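Long-range contact in putative uncharacterized protein (Ustilago maydis, PDB 4GNX), which binds single-stranded DNA, probably as the large subunit of replication protein A, through a series of OB-fold domains: residues Y74-A84 with Y95-E106. Sequence-based numbering, arbitrary orientation.
Sequences YLISKARVNIA and YEITFENSTEIE
L75 and S77 of strand 74-77 pair antiparallel with E106 and E104, the two strand axes running 172° apart, and beyond the intervening loops R80 and N82 pair likewise with T98 and E96. The L75 pair is joined in both directions, L75 N to E106 O at 2.8 Å and E106 N to L75 O at 3.0 Å; in the S77 pair E104 N to S77 O is a good bond and only the return bond is weak. Between the two pairings E100 to T103 form a type I turn, from which S102 OG reaches K78 O in a weak bond of 3.1 Å.

R80 and E100 form a salt bridge. NE of R80 lies 3.0 Å from E100 OE1, meeting it from well above the carboxylate plane, and the guanidinium and carboxylate planes stand 61° apart. CG of E100 sits between its backbone N and carbonyl carbon (chi1 47°), and the extended chain beyond carries the carboxylate back over A79 toward the arginine. The R80 guanidinium also makes a long, weak ion pair with a phosphate of the bound DNA. Strands 80-83 and 95-99 form the last hairpin of the OB barrel; past a break at K78 and A79 the first strand is the continuation of 74-77, which pairs with strand 17-30 on one side and with 104-106 on the other.

A79 CB rests 3.6 Å from I97 CG2 and approaches the edge of the F99 ring. The ring also meets I76, whose CG2 is 4.1 Å from F99 CE1. I76 and I105, a non-hydrogen-bonded pair, run alongside each other with their CG1 atoms in contact, while I105 CG2 comes within 3.7 Å of Y74 CD2. Helix 59-64 adjoins this group through F64, which touches T103 and I105.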
ATOM      1  N   TYR C  74       1.526  12.835 -34.937  1.00 64.68           N
ATOM      2  CA  TYR C  74       0.453  12.361 -35.802  1.00 64.82           C
ATOM      3  C   TYR C  74      -0.852  13.145 -35.710  1.00 64.61           C
ATOM      4  O   TYR C  74      -1.169  13.755 -34.684  1.00 62.56           O
ATOM      5  CB  TYR C  74       0.160  10.894 -35.504  1.00 61.39           C
ATOM      6  CG  TYR C  74       1.340   9.962 -35.647  1.00 62.08           C
ATOM      7  CD1 TYR C  74       2.271   9.817 -34.617  1.00 60.26           C
ATOM      8  CD2 TYR C  74       1.512   9.199 -36.803  1.00 64.92           C
ATOM      9  CE1 TYR C  74       3.346   8.951 -34.742  1.00 61.61           C
ATOM     10  CE2 TYR C  74       2.582   8.327 -36.931  1.00 66.13           C
ATOM     11  CZ  TYR C  74       3.496   8.208 -35.897  1.00 64.34           C
ATOM     12  OH  TYR C  74       4.561   7.351 -36.014  1.00 66.12           O
ATOM     13  N   LEU C  75      -1.589  13.116 -36.816  1.00 67.36           N
ATOM     14  CA  LEU C  75      -2.968  13.564 -36.889  1.00 66.70           C
ATOM     15  C   LEU C  75      -3.809  12.332 -36.673  1.00 65.05           C
ATOM     16  O   LEU C  75      -3.794  11.410 -37.499  1.00 66.47           O
ATOM     17  CB  LEU C  75      -3.290  14.107 -38.281  1.00 71.99           C
ATOM     18  CG  LEU C  75      -3.009  15.571 -38.605  1.00 75.52           C
ATOM     19  CD1 LEU C  75      -2.564  15.706 -40.055  1.00 81.97           C
ATOM     20  CD2 LEU C  75      -4.238  16.420 -38.326  1.00 74.49           C
ATOM     21  N   ILE C  76      -4.538  12.319 -35.560  1.00 62.26           N
ATOM     22  CA  ILE C  76      -5.423  11.217 -35.230  1.00 59.58           C
ATOM     23  C   ILE C  76      -6.858  11.733 -35.198  1.00 60.14           C
ATOM     24  O   ILE C  76      -7.127  12.851 -34.735  1.00 58.51           O
ATOM     25  CB  ILE C  76      -5.035  10.580 -33.889  1.00 56.07           C
ATOM     26  CG1 ILE C  76      -3.575  10.130 -33.922  1.00 56.19           C
ATOM     27  CG2 ILE C  76      -5.951   9.406 -33.561  1.00 54.62           C
ATOM     28  CD1 ILE C  76      -2.943  10.065 -32.548  1.00 53.58           C
ATOM     29  N   SER C  77      -7.773  10.907 -35.693  1.00 62.29           N
ATOM     30  CA  SER C  77      -9.126  11.354 -35.979  1.00 65.05           C
ATOM     31  C   SER C  77     -10.126  10.209 -36.003  1.00 65.98           C
ATOM     32  O   SER C  77      -9.826   9.119 -36.487  1.00 67.10           O
ATOM     33  CB  SER C  77      -9.148  12.049 -37.344  1.00 70.11           C
ATOM     34  OG  SER C  77     -10.255  12.917 -37.453  1.00 71.13           O
ATOM     35  N   LYS C  78     -11.318  10.485 -35.483  1.00 67.17           N
ATOM     36  CA  LYS C  78     -12.480   9.593 -35.591  1.00 68.83           C
ATOM     37  C   LYS C  78     -12.280   8.273 -34.851  1.00 63.47           C
ATOM     38  O   LYS C  78     -12.302   7.187 -35.446  1.00 63.76           O
ATOM     39  CB  LYS C  78     -12.884   9.382 -37.059  1.00 77.38           C
ATOM     40  CG  LYS C  78     -14.355   9.646 -37.307  1.00 84.43           C
ATOM     41  CD  LYS C  78     -14.559  10.425 -38.602  1.00 96.38           C
ATOM     42  CE  LYS C  78     -16.028  10.798 -38.837  1.00104.31           C
ATOM     43  NZ  LYS C  78     -16.583  11.638 -37.733  1.00104.48           N
ATOM     44  N   ALA C  79     -12.091   8.420 -33.539  1.00 59.02           N
ATOM     45  CA  ALA C  79     -11.902   7.345 -32.566  1.00 54.59           C
ATOM     46  C   ALA C  79     -12.796   7.598 -31.336  1.00 52.44           C
ATOM     47  O   ALA C  79     -13.226   8.725 -31.101  1.00 51.12           O
ATOM     48  CB  ALA C  79     -10.447   7.298 -32.152  1.00 50.87           C
ATOM     49  N   ARG C  80     -13.074   6.558 -30.553  1.00 52.94           N
ATOM     50  CA  ARG C  80     -13.955   6.696 -29.387  1.00 52.47           C
ATOM     51  C   ARG C  80     -13.207   7.260 -28.187  1.00 47.78           C
ATOM     52  O   ARG C  80     -12.052   6.924 -27.943  1.00 45.19           O
ATOM     53  CB  ARG C  80     -14.643   5.366 -29.015  1.00 56.74           C
ATOM     54  CG  ARG C  80     -15.172   4.589 -30.216  1.00 65.39           C
ATOM     55  CD  ARG C  80     -16.510   3.851 -30.038  1.00 70.12           C
ATOM     56  NE  ARG C  80     -16.851   3.166 -31.299  1.00 75.17           N
ATOM     57  CZ  ARG C  80     -17.914   2.391 -31.515  1.00 81.33           C
ATOM     58  NH1 ARG C  80     -18.806   2.162 -30.554  1.00 84.09           N
ATOM     59  NH2 ARG C  80     -18.081   1.832 -32.714  1.00 84.71           N
ATOM     60  N   VAL C  81     -13.878   8.146 -27.461  1.00 46.87           N
ATOM     61  CA  VAL C  81     -13.393   8.606 -26.172  1.00 43.58           C
ATOM     62  C   VAL C  81     -14.112   7.800 -25.112  1.00 43.55           C
ATOM     63  O   VAL C  81     -15.349   7.807 -25.039  1.00 43.42           O
ATOM     64  CB  VAL C  81     -13.708  10.078 -25.910  1.00 42.22           C
ATOM     65  CG1 VAL C  81     -13.125  10.481 -24.573  1.00 40.40           C
ATOM     66  CG2 VAL C  81     -13.180  10.955 -27.025  1.00 41.66           C
ATOM     67  N   ASN C  82     -13.311   7.130 -24.294  1.00 42.78           N
ATOM     68  CA  ASN C  82     -13.787   6.218 -23.281  1.00 44.13           C
ATOM     69  C   ASN C  82     -13.369   6.633 -21.908  1.00 40.29           C
ATOM     70  O   ASN C  82     -12.456   7.430 -21.766  1.00 37.43           O
ATOM     71  CB  ASN C  82     -13.184   4.855 -23.532  1.00 49.01           C
ATOM     72  CG  ASN C  82     -14.027   4.034 -24.451  1.00 56.75           C
ATOM     73  OD1 ASN C  82     -15.263   4.113 -24.421  1.00 61.53           O
ATOM     74  ND2 ASN C  82     -13.375   3.229 -25.279  1.00 60.53           N
ATOM     75  N   ILE C  83     -14.040   6.075 -20.905  1.00 40.95           N
ATOM     76  CA  ILE C  83     -13.634   6.206 -19.519  1.00 41.11           C
ATOM     77  C   ILE C  83     -12.286   5.534 -19.321  1.00 39.89           C
ATOM     78  O   ILE C  83     -12.104   4.402 -19.733  1.00 41.81           O
ATOM     79  CB  ILE C  83     -14.634   5.503 -18.600  1.00 44.91           C
ATOM     80  CG1 ILE C  83     -16.079   5.889 -18.964  1.00 47.57           C
ATOM     81  CG2 ILE C  83     -14.306   5.762 -17.134  1.00 45.20           C
ATOM     82  CD1 ILE C  83     -16.409   7.361 -18.829  1.00 47.65           C
ATOM     83  N   ALA C  84     -11.338   6.232 -18.705  1.00 37.93           N
ATOM     84  CA  ALA C  84     -10.003   5.687 -18.517  1.00 37.05           C
ATOM     85  C   ALA C  84     -10.050   4.498 -17.575  1.00 40.35           C
ATOM     86  O   ALA C  84     -10.793   4.523 -16.593  1.00 42.97           O
ATOM     87  CB  ALA C  84      -9.077   6.752 -17.979  1.00 34.66           C
ATOM     88  N   TYR C  95     -10.457  10.507 -19.216  1.00 38.73           N
ATOM     89  CA  TYR C  95     -10.765   9.753 -20.431  1.00 37.82           C
ATOM     90  C   TYR C  95      -9.557   9.034 -21.058  1.00 37.97           C
ATOM     91  O   TYR C  95      -8.404   9.299 -20.698  1.00 36.47           O
ATOM     92  CB  TYR C  95     -11.440  10.664 -21.462  1.00 36.51           C
ATOM     93  CG  TYR C  95     -12.701  11.344 -20.953  1.00 36.89           C
ATOM     94  CD1 TYR C  95     -13.739  10.599 -20.410  1.00 37.47           C
ATOM     95  CD2 TYR C  95     -12.853  12.733 -21.031  1.00 36.90           C
ATOM     96  CE1 TYR C  95     -14.880  11.204 -19.943  1.00 39.29           C
ATOM     97  CE2 TYR C  95     -13.998  13.354 -20.572  1.00 38.52           C
ATOM     98  CZ  TYR C  95     -15.008  12.584 -20.028  1.00 40.29           C
ATOM     99  OH  TYR C  95     -16.155  13.193 -19.566  1.00 42.45           O
ATOM    100  N   GLU C  96      -9.850   8.085 -21.950  1.00 40.23           N
ATOM    101  CA  GLU C  96      -8.875   7.568 -22.918  1.00 42.23           C
ATOM    102  C   GLU C  96      -9.499   7.315 -24.299  1.00 42.01           C
ATOM    103  O   GLU C  96     -10.723   7.425 -24.465  1.00 42.41           O
ATOM    104  CB  GLU C  96      -8.072   6.361 -22.392  1.00 47.28           C
ATOM    105  CG  GLU C  96      -8.853   5.231 -21.748  1.00 54.43           C
ATOM    106  CD  GLU C  96      -8.002   4.377 -20.791  1.00 62.95           C
ATOM    107  OE1 GLU C  96      -8.307   3.165 -20.666  1.00 71.92           O
ATOM    108  OE2 GLU C  96      -7.051   4.897 -20.137  1.00 62.73           O
ATOM    109  N   ILE C  97      -8.654   7.017 -25.287  1.00 40.49           N
ATOM    110  CA  ILE C  97      -9.110   6.805 -26.656  1.00 40.55           C
ATOM    111  C   ILE C  97      -9.015   5.351 -27.081  1.00 42.80           C
ATOM    112  O   ILE C  97      -8.022   4.683 -26.803  1.00 44.15           O
ATOM    113  CB  ILE C  97      -8.269   7.616 -27.626  1.00 40.03           C
ATOM    114  CG1 ILE C  97      -8.527   9.112 -27.437  1.00 39.41           C
ATOM    115  CG2 ILE C  97      -8.524   7.165 -29.059  1.00 42.47           C
ATOM    116  CD1 ILE C  97      -7.456   9.979 -28.067  1.00 39.62           C
ATOM    117  N   THR C  98     -10.041   4.860 -27.763  1.00 45.10           N
ATOM    118  CA  THR C  98      -9.972   3.529 -28.367  1.00 48.62           C
ATOM    119  C   THR C  98     -10.089   3.652 -29.882  1.00 51.28           C
ATOM    120  O   THR C  98     -11.014   4.273 -30.399  1.00 52.28           O
ATOM    121  CB  THR C  98     -11.065   2.566 -27.857  1.00 51.78           C
ATOM    122  OG1 THR C  98     -11.324   2.808 -26.475  1.00 53.88           O
ATOM    123  CG2 THR C  98     -10.626   1.129 -28.011  1.00 52.99           C
ATOM    124  N   PHE C  99      -9.133   3.061 -30.586  1.00 52.98           N
ATOM    125  CA  PHE C  99      -9.151   3.060 -32.026  1.00 55.50           C
ATOM    126  C   PHE C  99     -10.219   2.105 -32.536  1.00 59.95           C
ATOM    127  O   PHE C  99     -10.221   0.911 -32.217  1.00 58.95           O
ATOM    128  CB  PHE C  99      -7.794   2.655 -32.583  1.00 54.37           C
ATOM    129  CG  PHE C  99      -6.672   3.551 -32.167  1.00 51.57           C
ATOM    130  CD1 PHE C  99      -6.862   4.928 -32.032  1.00 50.43           C
ATOM    131  CD2 PHE C  99      -5.398   3.023 -31.957  1.00 51.29           C
ATOM    132  CE1 PHE C  99      -5.810   5.760 -31.663  1.00 48.88           C
ATOM    133  CE2 PHE C  99      -4.344   3.847 -31.588  1.00 50.35           C
ATOM    134  CZ  PHE C  99      -4.550   5.219 -31.446  1.00 49.08           C
ATOM    135  N   GLU C 100     -11.130   2.665 -33.319  1.00 65.97           N
ATOM    136  CA  GLU C 100     -12.112   1.894 -34.069  1.00 73.49           C
ATOM    137  C   GLU C 100     -11.639   1.754 -35.527  1.00 74.04           C
ATOM    138  O   GLU C 100     -10.614   2.325 -35.915  1.00 71.12           O
ATOM    139  CB  GLU C 100     -13.500   2.552 -33.969  1.00 79.85           C
ATOM    140  CG  GLU C 100     -13.502   4.062 -34.207  1.00 85.02           C
ATOM    141  CD  GLU C 100     -14.852   4.727 -33.953  1.00 91.26           C
ATOM    142  OE1 GLU C 100     -15.899   4.031 -33.988  1.00 98.04           O
ATOM    143  OE2 GLU C 100     -14.867   5.961 -33.726  1.00 89.41           O
ATOM    144  N   ASN C 101     -12.372   0.989 -36.327  1.00 77.33           N
ATOM    145  CA  ASN C 101     -11.991   0.795 -37.720  1.00 80.16           C
ATOM    146  C   ASN C 101     -12.053   2.048 -38.594  1.00 79.98           C
ATOM    147  O   ASN C 101     -11.290   2.171 -39.546  1.00 80.62           O
ATOM    148  CB  ASN C 101     -12.751  -0.371 -38.345  1.00 85.23           C
ATOM    149  CG  ASN C 101     -12.117  -1.707 -38.017  1.00 86.16           C
ATOM    150  OD1 ASN C 101     -12.737  -2.753 -38.182  1.00 89.75           O
ATOM    151  ND2 ASN C 101     -10.866  -1.675 -37.545  1.00 83.24           N
ATOM    152  N   SER C 102     -12.931   2.983 -38.245  1.00 78.30           N
ATOM    153  CA  SER C 102     -13.015   4.262 -38.951  1.00 79.44           C
ATOM    154  C   SER C 102     -11.838   5.221 -38.661  1.00 75.87           C
ATOM    155  O   SER C 102     -11.779   6.324 -39.215  1.00 76.17           O
ATOM    156  CB  SER C 102     -14.330   4.960 -38.596  1.00 80.02           C
ATOM    157  OG  SER C 102     -14.159   5.827 -37.484  1.00 75.93           O
ATOM    158  N   THR C 103     -10.920   4.808 -37.790  1.00 72.10           N
ATOM    159  CA  THR C 103      -9.897   5.711 -37.274  1.00 69.13           C
ATOM    160  C   THR C 103      -8.858   6.106 -38.333  1.00 72.94           C
ATOM    161  O   THR C 103      -8.282   5.255 -39.013  1.00 75.02           O
ATOM    162  CB  THR C 103      -9.238   5.151 -35.991  1.00 64.29           C
ATOM    163  OG1 THR C 103     -10.190   5.170 -34.926  1.00 62.26           O
ATOM    164  CG2 THR C 103      -8.040   5.985 -35.554  1.00 61.58           C
ATOM    165  N   GLU C 104      -8.653   7.415 -38.457  1.00 74.05           N
ATOM    166  CA  GLU C 104      -7.696   8.008 -39.379  1.00 77.31           C
ATOM    167  C   GLU C 104      -6.441   8.440 -38.631  1.00 73.57           C
ATOM    168  O   GLU C 104      -6.511   9.249 -37.696  1.00 70.08           O
ATOM    169  CB  GLU C 104      -8.310   9.243 -40.050  1.00 82.73           C
ATOM    170  CG  GLU C 104      -9.309   8.965 -41.169  1.00 90.30           C
ATOM    171  CD  GLU C 104      -8.709   9.110 -42.569  1.00 99.19           C
ATOM    172  OE1 GLU C 104      -7.462   9.057 -42.726  1.00101.24           O
ATOM    173  OE2 GLU C 104      -9.492   9.279 -43.531  1.00103.51           O
ATOM    174  N   ILE C 105      -5.301   7.895 -39.051  1.00 73.94           N
ATOM    175  CA  ILE C 105      -3.987   8.334 -38.583  1.00 71.86           C
ATOM    176  C   ILE C 105      -3.102   8.678 -39.787  1.00 78.72           C
ATOM    177  O   ILE C 105      -2.903   7.857 -40.696  1.00 81.03           O
ATOM    178  CB  ILE C 105      -3.294   7.274 -37.706  1.00 67.23           C
ATOM    179  CG1 ILE C 105      -4.148   6.963 -36.476  1.00 63.56           C
ATOM    180  CG2 ILE C 105      -1.902   7.745 -37.303  1.00 66.28           C
ATOM    181  CD1 ILE C 105      -3.669   5.777 -35.670  1.00 62.08           C
ATOM    182  N   GLU C 106      -2.597   9.907 -39.792  1.00 81.06           N
ATOM    183  CA  GLU C 106      -1.638  10.354 -40.791  1.00 86.25           C
ATOM    184  C   GLU C 106      -0.570  11.191 -40.096  1.00 86.20           C
ATOM    185  O   GLU C 106      -0.893  12.058 -39.286  1.00 83.84           O
ATOM    186  CB  GLU C 106      -2.337  11.148 -41.898  1.00 91.61           C
ATOM    187  CG  GLU C 106      -3.036  10.259 -42.921  1.00 95.68           C
ATOM    188  CD  GLU C 106      -4.019  10.995 -43.822  1.00100.02           C
ATOM    189  OE1 GLU C 106      -5.050  11.504 -43.320  1.00 98.25           O
ATOM    190  OE2 GLU C 106      -3.769  11.034 -45.046  1.00104.47           O
TER